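Local coordinates for protein short chain dehydrogenase (A0QTM2 homolog) (Mycobacterium thermoresistibile, PDB 3SC4) that probably catalyses NAD(P)-dependent oxidation or reduction of an alcohol or carbonyl substrate in the manner of short-chain dehydrogenases, at residues G92-N100 against M139-L150. Residues are numbered along the deposited sequence; the frame is centred on the assembly and turned at random.
Sequences GGIDICVNN and MKGRDNPHILTL
Arg142 grips the carboxylate of Asp95 side-on, with one nitrogen to each oxygen. NH1 of Arg142 lies 2.8 Å from OD2 of Asp95 in a nearly straight bond (172°), within the guanidinium plane and on the syn side of OD2 but tilted from the carboxylate plane. The second bond, from NE of Arg142 to OD1 of Asp95 (2.9 Å), is more bent and comes from above the carboxylate plane. The planes of the two groups stand 46° apart. Two bends in the arginine chain, about CB-CG and CG-CD, lay the guanidinium over Gly93, whose backbone covers one of its faces.

Beyond this pair the backbones run side by side. His146 N bonds to Asp95 O, Cys97 N to His146 O, Leu148 N to Cys97 O, Asn99 N to Leu148 O and Leu150 N to Asn99 O. Strands 96-99 and 146-149 are thus parallel neighbours in the middle of the Rossmann-fold sheet. Helix 114-135 makes the crossover between them and packs on the face that carries Cys97 and Asn99. On that face Asn99 ND2 donates to Thr149 OG1 (3.1 Å), which lies close to the amide plane. ND2 also bonds to Ser132 OG, so the helix and the neighbouring strand together fix the amide. Met139 runs along the Cys97 side of the start of strand 96-99, its CE 4.1 Å from Cys97 CB. Met139 CG packs against Ile94 CG2 at 3.9 Å. On the other face lie Ile96, Val98, His146 and Leu148; Val98 CG1 also meets Leu150 CD1, just past the strand, at 4.2 Å. Helix 222-232 touches Ile96, His146, Leu148 and Leu150.

Further out, Thr11 N gives Asp95 OD2 a second partner, tying the salt bridge to strand 11-15. At the far end Ser15 OG bonds to Asn100 N.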
loop_
_atom_site.group_PDB
_atom_site.type_symbol
_atom_site.label_atom_id
_atom_site.label_comp_id
_atom_site.label_asym_id
_atom_site.label_seq_id
_atom_site.Cartn_x
_atom_site.Cartn_y
_atom_site.Cartn_z
ATOM N N GLY B 92 -9.759 -17.838 -25.213
ATOM C CA GLY B 92 -8.503 -17.971 -25.944
ATOM C C GLY B 92 -7.424 -16.943 -25.654
ATOM O O GLY B 92 -6.361 -16.998 -26.295
ATOM N N GLY B 93 -7.641 -16.034 -24.695
ATOM C CA GLY B 93 -6.658 -14.969 -24.464
ATOM C C GLY B 93 -7.294 -13.747 -23.830
ATOM O O GLY B 93 -8.522 -13.587 -23.886
ATOM N N ILE B 94 -6.482 -12.892 -23.209
ATOM C CA ILE B 94 -7.027 -11.784 -22.454
ATOM C C ILE B 94 -6.483 -10.456 -22.960
ATOM O O ILE B 94 -5.287 -10.206 -22.943
ATOM C CB ILE B 94 -6.781 -11.947 -20.938
ATOM C CG1 ILE B 94 -7.530 -13.184 -20.431
ATOM C CG2 ILE B 94 -7.241 -10.672 -20.147
ATOM C CD1 ILE B 94 -7.168 -13.596 -19.029
ATOM N N ASP B 95 -7.392 -9.605 -23.396
ATOM C CA ASP B 95 -7.036 -8.296 -23.904
ATOM C C ASP B 95 -7.078 -7.231 -22.832
ATOM O O ASP B 95 -6.261 -6.316 -22.853
ATOM C CB ASP B 95 -8.009 -7.912 -25.015
ATOM C CG ASP B 95 -7.806 -8.739 -26.257
ATOM O OD1 ASP B 95 -6.714 -8.594 -26.854
ATOM O OD2 ASP B 95 -8.716 -9.534 -26.622
ATOM N N ILE B 96 -8.062 -7.348 -21.932
ATOM C CA ILE B 96 -8.368 -6.343 -20.954
ATOM C C ILE B 96 -8.556 -6.982 -19.561
ATOM O O ILE B 96 -9.283 -7.961 -19.402
ATOM C CB ILE B 96 -9.644 -5.596 -21.344
ATOM C CG1 ILE B 96 -9.489 -4.999 -22.735
ATOM C CG2 ILE B 96 -9.992 -4.484 -20.291
ATOM C CD1 ILE B 96 -10.788 -4.551 -23.318
ATOM N N CYS B 97 -7.845 -6.438 -18.576
ATOM C CA CYS B 97 -7.993 -6.814 -17.190
ATOM C C CYS B 97 -8.447 -5.577 -16.429
ATOM O O CYS B 97 -7.729 -4.580 -16.400
ATOM C CB CYS B 97 -6.654 -7.277 -16.645
ATOM S SG CYS B 97 -6.698 -7.673 -14.880
ATOM N N VAL B 98 -9.650 -5.612 -15.870
ATOM C CA VAL B 98 -10.135 -4.503 -15.064
ATOM C C VAL B 98 -10.203 -4.933 -13.614
ATOM O O VAL B 98 -10.912 -5.851 -13.282
ATOM C CB VAL B 98 -11.519 -4.029 -15.494
ATOM C CG1 VAL B 98 -12.043 -3.011 -14.499
ATOM C CG2 VAL B 98 -11.466 -3.448 -16.895
ATOM N N ASN B 99 -9.451 -4.252 -12.761
ATOM C CA ASN B 99 -9.491 -4.478 -11.323
ATOM C C ASN B 99 -10.482 -3.523 -10.689
ATOM O O ASN B 99 -10.163 -2.358 -10.425
ATOM C CB ASN B 99 -8.103 -4.291 -10.698
ATOM C CG ASN B 99 -7.104 -5.298 -11.208
ATOM O OD1 ASN B 99 -7.271 -6.489 -11.007
ATOM N ND2 ASN B 99 -6.070 -4.825 -11.875
ATOM N N ASN B 100 -11.695 -4.034 -10.476
ATOM C CA ASN B 100 -12.797 -3.247 -9.904
ATOM C C ASN B 100 -13.265 -3.728 -8.520
ATOM O O ASN B 100 -13.834 -2.966 -7.801
ATOM C CB ASN B 100 -13.967 -3.206 -10.904
ATOM C CG ASN B 100 -15.305 -2.757 -10.261
ATOM O OD1 ASN B 100 -15.437 -1.611 -9.805
ATOM N ND2 ASN B 100 -16.285 -3.680 -10.212
ATOM N N MET B 139 -1.949 -12.007 -21.792
ATOM C CA MET B 139 -2.135 -10.731 -22.459
ATOM C C MET B 139 -0.967 -10.352 -23.356
ATOM O O MET B 139 -1.117 -9.535 -24.245
ATOM C CB MET B 139 -2.342 -9.614 -21.416
ATOM C CG MET B 139 -3.461 -9.855 -20.409
ATOM S SD MET B 139 -3.546 -8.535 -19.183
ATOM C CE MET B 139 -4.438 -7.240 -20.060
ATOM N N LYS B 140 0.196 -10.929 -23.114
ATOM C CA LYS B 140 1.407 -10.607 -23.866
ATOM C C LYS B 140 1.282 -10.674 -25.399
ATOM O O LYS B 140 1.822 -9.823 -26.127
ATOM C CB LYS B 140 2.560 -11.509 -23.397
ATOM C CG LYS B 140 3.158 -11.032 -22.084
ATOM C CD LYS B 140 4.402 -11.795 -21.696
ATOM C CE LYS B 140 4.977 -11.285 -20.376
ATOM N NZ LYS B 140 5.924 -12.271 -19.770
ATOM N N GLY B 141 0.587 -11.668 -25.918
ATOM C CA GLY B 141 0.524 -11.754 -27.390
ATOM C C GLY B 141 -0.323 -10.689 -28.105
ATOM O O GLY B 141 -0.244 -10.544 -29.322
ATOM N N ARG B 142 -1.142 -9.948 -27.358
ATOM C CA ARG B 142 -2.370 -9.395 -27.939
ATOM C C ARG B 142 -2.132 -8.071 -28.643
ATOM O O ARG B 142 -1.041 -7.502 -28.532
ATOM C CB ARG B 142 -3.443 -9.246 -26.861
ATOM C CG ARG B 142 -3.580 -10.471 -25.918
ATOM C CD ARG B 142 -4.227 -11.642 -26.585
ATOM N NE ARG B 142 -5.620 -11.329 -26.889
ATOM C CZ ARG B 142 -6.392 -12.089 -27.659
ATOM N NH1 ARG B 142 -7.641 -11.728 -27.896
ATOM N NH2 ARG B 142 -5.911 -13.216 -28.198
ATOM N N ASP B 143 -3.162 -7.586 -29.342
ATOM C CA ASP B 143 -3.018 -6.418 -30.208
ATOM C C ASP B 143 -2.745 -5.149 -29.416
ATOM O O ASP B 143 -1.837 -4.379 -29.758
ATOM C CB ASP B 143 -4.237 -6.226 -31.143
ATOM C CG ASP B 143 -4.208 -7.172 -32.362
ATOM O OD1 ASP B 143 -5.245 -7.287 -33.043
ATOM O OD2 ASP B 143 -3.162 -7.815 -32.639
ATOM N N ASN B 144 -3.492 -4.946 -28.346
ATOM C CA ASN B 144 -3.429 -3.699 -27.621
ATOM C C ASN B 144 -3.844 -3.869 -26.132
ATOM O O ASN B 144 -4.785 -3.265 -25.674
ATOM C CB ASN B 144 -4.351 -2.725 -28.368
ATOM C CG ASN B 144 -4.313 -1.335 -27.799
ATOM O OD1 ASN B 144 -3.225 -0.782 -27.577
ATOM N ND2 ASN B 144 -5.504 -0.752 -27.547
ATOM N N PRO B 145 -3.117 -4.696 -25.377
ATOM C CA PRO B 145 -3.576 -5.116 -24.043
ATOM C C PRO B 145 -3.526 -4.036 -22.959
ATOM O O PRO B 145 -2.560 -3.274 -22.894
ATOM C CB PRO B 145 -2.614 -6.251 -23.685
ATOM C CG PRO B 145 -1.390 -5.965 -24.513
ATOM C CD PRO B 145 -1.874 -5.369 -25.772
ATOM N N HIS B 146 -4.548 -4.012 -22.103
ATOM C CA HIS B 146 -4.700 -2.987 -21.083
ATOM C C HIS B 146 -5.048 -3.574 -19.743
ATOM O O HIS B 146 -5.991 -4.352 -19.642
ATOM C CB HIS B 146 -5.851 -2.036 -21.451
ATOM C CG HIS B 146 -5.408 -0.830 -22.201
ATOM N ND1 HIS B 146 -5.111 0.359 -21.573
ATOM C CD2 HIS B 146 -5.171 -0.639 -23.521
ATOM C CE1 HIS B 146 -4.729 1.242 -22.479
ATOM N NE2 HIS B 146 -4.755 0.662 -23.668
ATOM N N ILE B 147 -4.322 -3.171 -18.706
ATOM C CA ILE B 147 -4.811 -3.364 -17.357
ATOM C C ILE B 147 -5.341 -2.030 -16.858
ATOM O O ILE B 147 -4.678 -1.024 -16.995
ATOM C CB ILE B 147 -3.739 -3.848 -16.417
ATOM C CG1 ILE B 147 -3.073 -5.113 -16.995
ATOM C CG2 ILE B 147 -4.379 -4.085 -15.059
ATOM C CD1 ILE B 147 -1.879 -5.690 -16.181
ATOM N N LEU B 148 -6.529 -2.028 -16.274
ATOM C CA LEU B 148 -7.138 -0.793 -15.784
ATOM C C LEU B 148 -7.655 -1.039 -14.388
ATOM O O LEU B 148 -8.424 -1.992 -14.160
ATOM C CB LEU B 148 -8.296 -0.374 -16.684
ATOM C CG LEU B 148 -8.880 1.007 -16.412
ATOM C CD1 LEU B 148 -7.900 2.097 -16.758
ATOM C CD2 LEU B 148 -10.155 1.181 -17.235
ATOM N N THR B 149 -7.252 -0.170 -13.464
ATOM C CA THR B 149 -7.460 -0.393 -12.046
ATOM C C THR B 149 -8.217 0.791 -11.518
ATOM O O THR B 149 -7.902 1.924 -11.817
ATOM C CB THR B 149 -6.094 -0.611 -11.336
ATOM O OG1 THR B 149 -5.492 -1.796 -11.856
ATOM C CG2 THR B 149 -6.260 -0.792 -9.857
ATOM N N LEU B 150 -9.259 0.507 -10.766
ATOM C CA LEU B 150 -10.235 1.511 -10.376
ATOM C C LEU B 150 -9.841 2.049 -9.010
ATOM O O LEU B 150 -10.307 1.555 -7.955
ATOM C CB LEU B 150 -11.645 0.921 -10.427
ATOM C CG LEU B 150 -12.318 1.002 -11.820
ATOM C CD1 LEU B 150 -11.374 0.844 -13.027
ATOM C CD2 LEU B 150 -13.509 0.082 -11.954
#